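Farnesyl diphosphate synthase (Rhodobacter capsulatus, PDB 3M0G) probably condenses farnesyl diphosphate with isopentenyl diphosphate to give geranylgeranyl diphosphate, using magnesium, for carotenoid and diterpene biosynthesis. Local coordinates at residues R6-E15 with G40-E51; Y76-D87 with M149-I157. One frame throughout, in Å; residues are numbered along the deposited sequence.

From the N terminus, helix 3-23 runs out, the chain turns through helix 29-37, and contact 1 closes that 24-residue loop by bringing 40-51 back across 6-15. The chain then goes directly from helix 44-55 into helix 60-81, whose C-terminal end and following loop form one side of contact 2. A longer loop of 61 residues, carrying helices 98-101, 104-121 and 130-144, returns at helix 149-159 to close it. The two contacts are in series, neither nested nor crossed, with centres about 23 Å apart on opposite sides of the chain's centre. Helix 60-81 connects them: its E71 binds R43 of contact 1, and its last turns enter contact 2.

Contact 1: residues R6-E15 with G40-E51; sequences RLKEVQDAVE and GGKRLRAFLAIE. Unlike the reference sequence in segment 6-15: A13 (reference Gly).
Helices 6-15 and 44-51 cross at 104°, their axes 9.5 Å apart, with V10 set against F47. V10 is a knob among A46, F47, I50 and E51, its CG2 meeting I50 CD1 tip to tip. L7 CD1 lies over one face of the F47 ring, 4.0 Å from the centroid, a CH-pi contact, while R6 CG comes at the ring edge. R6 bends at chi2 (62°), and the E51 carboxylate stands over one face of its guanidinium, planes nearly perpendicular: R6 NH1 to E51 OE2 is 2.8 Å, charge pairing without a directed N-H. One turn past L7, Q11 NE2 donates to K42 O at 2.9 Å. E15 OE1 takes a straight bond from G40 N (2.9 Å) and a salt bridge, weak as a hydrogen bond, from R43 NH2 (2.7 Å); a water joins Q11 O, E15 OE1 and R43 NE. V14 CG1 and G40 O lie over opposite faces of the R43 guanidinium. Residues 40-45 fit the GGKxxR motif, whose lysine and final arginine, not R43, bind isopentenyl diphosphate in relatives. R43 NH1 pairs with E71 of helix 60-81, while L7 and E51 pack on helix 275-285 and K42 on helix 199-219.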
loop_
_atom_site.group_PDB
_atom_site.type_symbol
_atom_site.label_atom_id
_atom_site.label_comp_id
_atom_site.label_asym_id
_atom_site.label_seq_id
_atom_site.Cartn_x
_atom_site.Cartn_y
_atom_site.Cartn_z
ATOM N N ARG B 6 6.012 27.560 12.887
ATOM C CA ARG B 6 6.300 26.733 11.719
ATOM C C ARG B 6 5.501 25.425 11.756
ATOM O O ARG B 6 4.986 24.972 10.732
ATOM C CB ARG B 6 7.807 26.456 11.612
ATOM C CG ARG B 6 8.249 25.833 10.288
ATOM C CD ARG B 6 7.970 26.757 9.107
ATOM N NE ARG B 6 7.876 26.023 7.849
ATOM C CZ ARG B 6 8.845 25.944 6.941
ATOM N NH1 ARG B 6 8.647 25.243 5.834
ATOM N NH2 ARG B 6 10.015 26.538 7.136
ATOM N N LEU B 7 5.390 24.844 12.946
ATOM C CA LEU B 7 4.629 23.624 13.156
ATOM C C LEU B 7 3.152 23.872 12.868
ATOM O O LEU B 7 2.486 23.050 12.238
ATOM C CB LEU B 7 4.821 23.145 14.598
ATOM C CG LEU B 7 4.706 21.667 14.970
ATOM C CD1 LEU B 7 5.086 20.723 13.823
ATOM C CD2 LEU B 7 5.557 21.390 16.224
ATOM N N LYS B 8 2.666 25.028 13.315
ATOM C CA LYS B 8 1.277 25.437 13.127
ATOM C C LYS B 8 0.963 25.719 11.654
ATOM O O LYS B 8 -0.112 25.350 11.170
ATOM C CB LYS B 8 0.974 26.675 13.976
ATOM C CG LYS B 8 -0.306 26.594 14.801
ATOM C CD LYS B 8 -1.571 26.721 13.956
ATOM C CE LYS B 8 -2.819 26.521 14.811
ATOM N NZ LYS B 8 -4.027 26.273 13.977
ATOM N N GLU B 9 1.902 26.367 10.954
ATOM C CA GLU B 9 1.773 26.637 9.515
ATOM C C GLU B 9 1.667 25.345 8.699
ATOM O O GLU B 9 0.838 25.250 7.786
ATOM C CB GLU B 9 2.940 27.497 9.002
ATOM C CG GLU B 9 2.874 28.963 9.418
ATOM C CD GLU B 9 4.144 29.756 9.085
ATOM O OE1 GLU B 9 4.686 30.417 10.008
ATOM O OE2 GLU B 9 4.597 29.725 7.914
ATOM N N VAL B 10 2.499 24.357 9.046
ATOM C CA VAL B 10 2.485 23.044 8.396
ATOM C C VAL B 10 1.179 22.290 8.678
ATOM O O VAL B 10 0.577 21.761 7.752
ATOM C CB VAL B 10 3.734 22.179 8.766
ATOM C CG1 VAL B 10 3.499 20.697 8.492
ATOM C CG2 VAL B 10 4.972 22.661 8.004
ATOM N N GLN B 11 0.743 22.258 9.939
ATOM C CA GLN B 11 -0.544 21.625 10.285
ATOM C C GLN B 11 -1.722 22.158 9.445
ATOM O O GLN B 11 -2.476 21.376 8.847
ATOM C CB GLN B 11 -0.849 21.777 11.778
ATOM C CG GLN B 11 -0.006 20.896 12.674
ATOM C CD GLN B 11 0.137 21.423 14.094
ATOM O OE1 GLN B 11 -0.278 22.540 14.418
ATOM N NE2 GLN B 11 0.736 20.621 14.945
ATOM N N ASP B 12 -1.845 23.483 9.381
ATOM C CA ASP B 12 -2.932 24.162 8.666
ATOM C C ASP B 12 -2.889 23.903 7.164
ATOM O O ASP B 12 -3.926 23.756 6.523
ATOM C CB ASP B 12 -2.846 25.679 8.865
ATOM C CG ASP B 12 -3.197 26.129 10.273
ATOM O OD1 ASP B 12 -3.853 25.395 11.037
ATOM O OD2 ASP B 12 -2.818 27.264 10.609
ATOM N N ALA B 13 -1.680 23.890 6.609
ATOM C CA ALA B 13 -1.497 23.687 5.186
ATOM C C ALA B 13 -1.821 22.240 4.850
ATOM O O ALA B 13 -2.517 21.976 3.871
ATOM C CB ALA B 13 -0.082 24.038 4.778
ATOM N N VAL B 14 -1.345 21.315 5.687
ATOM C CA VAL B 14 -1.595 19.887 5.468
ATOM C C VAL B 14 -3.062 19.520 5.616
ATOM O O VAL B 14 -3.583 18.770 4.794
ATOM C CB VAL B 14 -0.722 18.984 6.354
ATOM C CG1 VAL B 14 -1.104 17.503 6.167
ATOM C CG2 VAL B 14 0.737 19.177 6.011
ATOM N N GLU B 15 -3.725 20.045 6.647
ATOM C CA GLU B 15 -5.153 19.789 6.848
ATOM C C GLU B 15 -6.006 20.160 5.636
ATOM O O GLU B 15 -6.898 19.407 5.253
ATOM C CB GLU B 15 -5.672 20.483 8.116
ATOM C CG GLU B 15 -7.110 20.135 8.491
ATOM C CD GLU B 15 -7.249 18.811 9.239
ATOM O OE1 GLU B 15 -6.355 17.944 9.136
ATOM O OE2 GLU B 15 -8.270 18.645 9.942
ATOM N N GLY B 40 -6.513 16.020 11.344
ATOM C CA GLY B 40 -5.833 16.372 12.594
ATOM C C GLY B 40 -4.486 15.705 12.806
ATOM O O GLY B 40 -3.904 15.161 11.870
ATOM N N GLY B 41 -3.999 15.748 14.044
ATOM C CA GLY B 41 -2.669 15.242 14.379
ATOM C C GLY B 41 -1.644 16.362 14.371
ATOM O O GLY B 41 -1.856 17.404 13.736
ATOM N N LYS B 42 -0.531 16.140 15.069
ATOM C CA LYS B 42 0.514 17.151 15.214
ATOM C C LYS B 42 1.321 17.332 13.923
ATOM O O LYS B 42 2.002 18.350 13.743
ATOM C CB LYS B 42 1.420 16.836 16.416
ATOM C CG LYS B 42 2.478 15.784 16.139
ATOM C CD LYS B 42 3.061 15.139 17.394
ATOM C CE LYS B 42 4.226 14.244 16.980
ATOM N NZ LYS B 42 4.232 12.925 17.649
ATOM N N ARG B 43 1.225 16.350 13.025
ATOM C CA ARG B 43 1.814 16.420 11.681
ATOM C C ARG B 43 3.356 16.393 11.691
ATOM O O ARG B 43 3.979 17.030 10.840
ATOM C CB ARG B 43 1.293 17.664 10.900
ATOM C CG ARG B 43 -0.238 17.809 10.767
ATOM C CD ARG B 43 -0.939 16.569 10.137
ATOM N NE ARG B 43 -2.269 16.873 9.583
ATOM C CZ ARG B 43 -3.080 15.985 8.994
ATOM N NH1 ARG B 43 -2.719 14.710 8.851
ATOM N NH2 ARG B 43 -4.266 16.370 8.528
ATOM N N LEU B 44 3.965 15.672 12.645
ATOM C CA LEU B 44 5.450 15.591 12.745
ATOM C C LEU B 44 6.111 15.181 11.426
ATOM O O LEU B 44 7.064 15.800 10.979
ATOM C CB LEU B 44 5.909 14.635 13.867
ATOM C CG LEU B 44 7.420 14.324 14.026
ATOM C CD1 LEU B 44 8.251 15.576 14.226
ATOM C CD2 LEU B 44 7.682 13.315 15.146
ATOM N N ARG B 45 5.581 14.138 10.806
ATOM C CA ARG B 45 6.188 13.552 9.622
ATOM C C ARG B 45 6.090 14.498 8.427
ATOM O O ARG B 45 7.087 14.768 7.748
ATOM C CB ARG B 45 5.568 12.186 9.366
ATOM C CG ARG B 45 5.911 11.224 10.501
ATOM C CD ARG B 45 5.011 9.985 10.518
ATOM N NE ARG B 45 5.248 9.181 11.716
ATOM C CZ ARG B 45 4.735 9.449 12.923
ATOM N NH1 ARG B 45 3.960 10.510 13.118
ATOM N NH2 ARG B 45 5.014 8.660 13.949
ATOM N N ALA B 46 4.889 15.031 8.212
ATOM C CA ALA B 46 4.645 16.030 7.185
ATOM C C ALA B 46 5.585 17.219 7.406
ATOM O O ALA B 46 6.107 17.800 6.456
ATOM C CB ALA B 46 3.213 16.471 7.234
ATOM N N PHE B 47 5.839 17.538 8.678
ATOM C CA PHE B 47 6.713 18.641 9.021
ATOM C C PHE B 47 8.154 18.327 8.611
ATOM O O PHE B 47 8.802 19.129 7.970
ATOM C CB PHE B 47 6.587 18.968 10.515
ATOM C CG PHE B 47 7.457 20.091 10.972
ATOM C CD1 PHE B 47 7.018 21.410 10.885
ATOM C CD2 PHE B 47 8.707 19.830 11.519
ATOM C CE1 PHE B 47 7.823 22.461 11.324
ATOM C CE2 PHE B 47 9.520 20.876 11.968
ATOM C CZ PHE B 47 9.078 22.187 11.869
ATOM N N LEU B 48 8.629 17.134 8.936
ATOM C CA LEU B 48 9.972 16.674 8.569
ATOM C C LEU B 48 10.247 16.593 7.062
ATOM O O LEU B 48 11.383 16.844 6.615
ATOM C CB LEU B 48 10.245 15.300 9.194
ATOM C CG LEU B 48 10.484 15.214 10.706
ATOM C CD1 LEU B 48 10.610 13.736 11.061
ATOM C CD2 LEU B 48 11.741 15.932 11.091
ATOM N N ALA B 49 9.212 16.278 6.294
ATOM C CA ALA B 49 9.310 16.208 4.846
ATOM C C ALA B 49 9.480 17.612 4.312
ATOM O O ALA B 49 10.404 17.892 3.539
ATOM C CB ALA B 49 8.048 15.570 4.254
ATOM N N ILE B 50 8.588 18.498 4.742
ATOM C CA ILE B 50 8.614 19.896 4.282
ATOM C C ILE B 50 9.873 20.641 4.722
ATOM O O ILE B 50 10.388 21.539 4.003
ATOM C CB ILE B 50 7.347 20.657 4.761
ATOM C CG1 ILE B 50 6.118 20.153 3.988
ATOM C CG2 ILE B 50 7.518 22.180 4.568
ATOM C CD1 ILE B 50 4.750 20.442 4.646
ATOM N N GLU B 51 10.330 20.317 5.932
ATOM C CA GLU B 51 11.469 20.991 6.500
ATOM C C GLU B 51 12.759 20.518 5.860
ATOM O O GLU B 51 13.672 21.297 5.643
ATOM C CB GLU B 51 11.501 20.816 8.012
ATOM C CG GLU B 51 10.324 21.469 8.739
ATOM C CD GLU B 51 10.062 22.901 8.323
ATOM O OE1 GLU B 51 10.875 23.799 8.664
ATOM O OE2 GLU B 51 9.026 23.138 7.659
HETATM O O HOH W 1 -3.601 19.230 10.231
#

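Contact 2: residues Y76-D87 with M149-I157; sequences YSLVHDDMPCMD and MVYGQALDI
Y76 sets its hydroxyl end against the terminal methyl of selenomethionine M149, OH to CE 3.6 Å. A bend at chi3 (60°) turns the M149 methyl to the tyrosine, while its SE rests 3.6 Å from S77 CB. V150 CG2 adds a flank beside Y76 OH, and S77 OG hydrogen-bonds to H74 O. One turn on, the pairing becomes polar. Q153, its CG anti to the backbone N (chi1 -168°) and its chain bent at chi2, brings NE2 to 2.9 Å from D81 OD2, but the angle is too poor for a hydrogen bond and the amide and carboxylate planes stand 54° apart. Beyond it, selenomethionine M86 crosses I157 at about a right angle, SE to CG1 4.0 Å, and I157 CD1 touches D87 OD1 at 3.7 Å. With an alanine in place of Q153, the D81 carboxylate would probably lose its amide neighbour and a gap open beside it. D81, D82 and D87 fit the first aspartate-rich motif, DDxxxxD, which in relatives binds magnesium and the allylic diphosphate. At the far side of helix 60-81, H80 ND1 bonds D112 of the second subunit. One polar pair, the Q153 amide and D81 carboxylate, thus sits between two apolar patches; G152, Q153 and D156 fit the GQxxD motif, which in relatives lies beside the aspartate-rich one, so Q153 probably faces the diphosphate end of the pocket.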
loop_
_atom_site.group_PDB
_atom_site.type_symbol
_atom_site.label_atom_id
_atom_site.label_comp_id
_atom_site.label_asym_id
_atom_site.label_seq_id
_atom_site.Cartn_x
_atom_site.Cartn_y
_atom_site.Cartn_z
ATOM N N TYR B 76 -3.225 5.499 7.811
ATOM C CA TYR B 76 -3.687 4.140 7.569
ATOM C C TYR B 76 -3.177 3.177 8.669
ATOM O O TYR B 76 -3.898 2.254 9.095
ATOM C CB TYR B 76 -3.280 3.683 6.137
ATOM C CG TYR B 76 -2.290 2.566 6.109
ATOM C CD1 TYR B 76 -0.965 2.775 5.717
ATOM C CD2 TYR B 76 -2.681 1.288 6.442
ATOM C CE1 TYR B 76 -0.052 1.735 5.704
ATOM C CE2 TYR B 76 -1.778 0.234 6.450
ATOM C CZ TYR B 76 -0.479 0.458 6.071
ATOM O OH TYR B 76 0.401 -0.587 6.076
ATOM N N SER B 77 -1.932 3.372 9.096
ATOM C CA SER B 77 -1.307 2.501 10.073
ATOM C C SER B 77 -2.086 2.536 11.391
ATOM O O SER B 77 -2.373 1.508 11.965
ATOM C CB SER B 77 0.169 2.883 10.279
ATOM O OG SER B 77 0.305 3.977 11.167
ATOM N N LEU B 78 -2.452 3.736 11.822
ATOM C CA LEU B 78 -3.314 3.946 12.980
ATOM C C LEU B 78 -4.714 3.348 12.797
ATOM O O LEU B 78 -5.268 2.743 13.716
ATOM C CB LEU B 78 -3.415 5.450 13.247
ATOM C CG LEU B 78 -2.072 6.171 13.476
ATOM C CD1 LEU B 78 -2.351 7.654 13.408
ATOM C CD2 LEU B 78 -1.383 5.760 14.784
ATOM N N VAL B 79 -5.294 3.511 11.613
ATOM C CA VAL B 79 -6.655 3.002 11.381
ATOM C C VAL B 79 -6.679 1.497 11.704
ATOM O O VAL B 79 -7.558 1.025 12.434
ATOM C CB VAL B 79 -7.159 3.279 9.932
ATOM C CG1 VAL B 79 -8.498 2.623 9.678
ATOM C CG2 VAL B 79 -7.313 4.750 9.701
ATOM N N HIS B 80 -5.686 0.768 11.194
ATOM C CA HIS B 80 -5.593 -0.668 11.464
ATOM C C HIS B 80 -5.159 -1.001 12.895
ATOM O O HIS B 80 -5.635 -1.972 13.476
ATOM C CB HIS B 80 -4.656 -1.350 10.445
ATOM C CG HIS B 80 -5.213 -1.424 9.057
ATOM N ND1 HIS B 80 -4.497 -1.932 7.993
ATOM C CD2 HIS B 80 -6.425 -1.067 8.559
ATOM C CE1 HIS B 80 -5.240 -1.874 6.899
ATOM N NE2 HIS B 80 -6.413 -1.352 7.213
ATOM N N ASP B 81 -4.219 -0.233 13.439
ATOM C CA ASP B 81 -3.641 -0.550 14.749
ATOM C C ASP B 81 -4.652 -0.452 15.866
ATOM O O ASP B 81 -4.590 -1.227 16.831
ATOM C CB ASP B 81 -2.419 0.323 15.032
ATOM C CG ASP B 81 -1.232 -0.074 14.184
ATOM O OD1 ASP B 81 -1.262 -1.170 13.575
ATOM O OD2 ASP B 81 -0.284 0.719 14.113
ATOM N N ASP B 82 -5.604 0.465 15.703
ATOM C CA ASP B 82 -6.710 0.651 16.648
ATOM C C ASP B 82 -7.709 -0.494 16.643
ATOM O O ASP B 82 -8.485 -0.629 17.588
ATOM C CB ASP B 82 -7.448 1.967 16.371
ATOM C CG ASP B 82 -6.584 3.175 16.615
ATOM O OD1 ASP B 82 -5.526 3.023 17.273
ATOM O OD2 ASP B 82 -6.929 4.272 16.125
HETATM N N MSE B 83 -7.689 -1.328 15.600
HETATM C CA MSE B 83 -8.684 -2.408 15.494
HETATM C C MSE B 83 -8.586 -3.410 16.650
HETATM O O MSE B 83 -7.495 -3.613 17.199
HETATM C CB MSE B 83 -8.611 -3.129 14.138
HETATM C CG MSE B 83 -9.035 -2.303 12.953
HETATM SE SE MSE B 83 -8.865 -3.291 11.271
HETATM C CE MSE B 83 -7.123 -4.066 11.553
ATOM N N PRO B 84 -9.725 -4.049 17.004
ATOM C CA PRO B 84 -9.850 -4.955 18.161
ATOM C C PRO B 84 -8.777 -6.045 18.210
ATOM O O PRO B 84 -8.218 -6.300 19.274
ATOM C CB PRO B 84 -11.246 -5.562 17.981
ATOM C CG PRO B 84 -12.008 -4.490 17.238
ATOM C CD PRO B 84 -11.003 -3.942 16.268
ATOM N N CYS B 85 -8.480 -6.666 17.069
ATOM C CA CYS B 85 -7.485 -7.744 17.019
ATOM C C CYS B 85 -6.060 -7.211 17.136
ATOM O O CYS B 85 -5.120 -7.976 17.266
ATOM C CB CYS B 85 -7.644 -8.575 15.741
ATOM S SG CYS B 85 -7.269 -7.650 14.255
HETATM N N MSE B 86 -5.910 -5.890 17.078
HETATM C CA MSE B 86 -4.617 -5.258 17.220
HETATM C C MSE B 86 -4.556 -4.594 18.597
HETATM O O MSE B 86 -4.582 -5.284 19.619
HETATM C CB MSE B 86 -4.400 -4.251 16.079
HETATM C CG MSE B 86 -4.391 -4.880 14.670
HETATM SE SE MSE B 86 -2.573 -5.412 14.134
HETATM C CE MSE B 86 -1.853 -3.677 14.077
ATOM N N ASP B 87 -4.507 -3.266 18.628
ATOM C CA ASP B 87 -4.438 -2.524 19.884
ATOM C C ASP B 87 -5.782 -2.306 20.562
ATOM O O ASP B 87 -5.816 -2.011 21.760
ATOM C CB ASP B 87 -3.750 -1.170 19.681
ATOM C CG ASP B 87 -2.336 -1.303 19.169
ATOM O OD1 ASP B 87 -1.783 -2.435 19.125
ATOM O OD2 ASP B 87 -1.780 -0.260 18.803
HETATM N N MSE B 149 7.896 -0.597 8.747
HETATM C CA MSE B 149 6.734 -0.367 9.618
HETATM C C MSE B 149 5.919 -1.579 10.012
HETATM O O MSE B 149 5.691 -1.763 11.204
HETATM C CB MSE B 149 5.799 0.684 9.060
HETATM C CG MSE B 149 4.882 1.290 10.130
HETATM SE SE MSE B 149 3.615 2.504 9.331
HETATM C CE MSE B 149 2.762 1.155 8.149
ATOM N N VAL B 150 5.437 -2.352 9.026
ATOM C CA VAL B 150 4.601 -3.552 9.312
ATOM C C VAL B 150 5.388 -4.601 10.081
ATOM O O VAL B 150 4.825 -5.365 10.895
ATOM C CB VAL B 150 3.933 -4.173 8.017
ATOM C CG1 VAL B 150 3.165 -5.435 8.350
ATOM C CG2 VAL B 150 2.999 -3.172 7.320
ATOM N N TYR B 151 6.682 -4.692 9.791
ATOM C CA TYR B 151 7.541 -5.629 10.525
ATOM C C TYR B 151 7.594 -5.266 12.018
ATOM O O TYR B 151 7.425 -6.120 12.861
ATOM C CB TYR B 151 8.928 -5.687 9.885
ATOM C CG TYR B 151 9.993 -6.552 10.571
ATOM C CD1 TYR B 151 9.785 -7.919 10.833
ATOM C CD2 TYR B 151 11.240 -6.002 10.908
ATOM C CE1 TYR B 151 10.794 -8.694 11.425
ATOM C CE2 TYR B 151 12.235 -6.763 11.495
ATOM C CZ TYR B 151 12.006 -8.101 11.758
ATOM O OH TYR B 151 13.010 -8.827 12.343
ATOM N N GLY B 152 7.792 -3.999 12.352
ATOM C CA GLY B 152 7.858 -3.625 13.767
ATOM C C GLY B 152 6.503 -3.676 14.447
ATOM O O GLY B 152 6.437 -3.853 15.670
ATOM N N GLN B 153 5.414 -3.573 13.674
ATOM C CA GLN B 153 4.064 -3.719 14.257
ATOM C C GLN B 153 3.859 -5.168 14.625
ATOM O O GLN B 153 3.315 -5.468 15.664
ATOM C CB GLN B 153 2.939 -3.323 13.295
ATOM C CG GLN B 153 1.574 -3.189 14.001
ATOM C CD GLN B 153 1.598 -2.248 15.228
ATOM O OE1 GLN B 153 1.368 -2.677 16.364
ATOM N NE2 GLN B 153 1.875 -0.966 14.991
ATOM N N ALA B 154 4.301 -6.041 13.738
ATOM C CA ALA B 154 4.226 -7.485 13.954
ATOM C C ALA B 154 5.070 -7.925 15.147
ATOM O O ALA B 154 4.672 -8.830 15.907
ATOM C CB ALA B 154 4.673 -8.198 12.704
ATOM N N LEU B 155 6.263 -7.360 15.277
ATOM C CA LEU B 155 7.078 -7.614 16.464
ATOM C C LEU B 155 6.384 -7.136 17.745
ATOM O O LEU B 155 6.457 -7.803 18.789
ATOM C CB LEU B 155 8.468 -6.980 16.331
ATOM C CG LEU B 155 9.414 -7.616 15.305
ATOM C CD1 LEU B 155 10.534 -6.642 14.995
ATOM C CD2 LEU B 155 9.964 -8.970 15.732
ATOM N N ASP B 156 5.703 -5.996 17.653
ATOM C CA ASP B 156 5.040 -5.376 18.799
ATOM C C ASP B 156 3.757 -6.087 19.208
ATOM O O ASP B 156 3.450 -6.156 20.392
ATOM C CB ASP B 156 4.772 -3.893 18.551
ATOM C CG ASP B 156 4.683 -3.086 19.848
ATOM O OD1 ASP B 156 4.934 -3.653 20.945
ATOM O OD2 ASP B 156 4.376 -1.874 19.772
ATOM N N ILE B 157 3.024 -6.628 18.234
ATOM C CA ILE B 157 1.845 -7.462 18.521
ATOM C C ILE B 157 2.255 -8.761 19.221
ATOM O O ILE B 157 1.611 -9.185 20.191
ATOM C CB ILE B 157 1.001 -7.741 17.234
ATOM C CG1 ILE B 157 0.273 -6.467 16.785
ATOM C CG2 ILE B 157 0.017 -8.909 17.433
ATOM C CD1 ILE B 157 -0.330 -5.639 17.939
#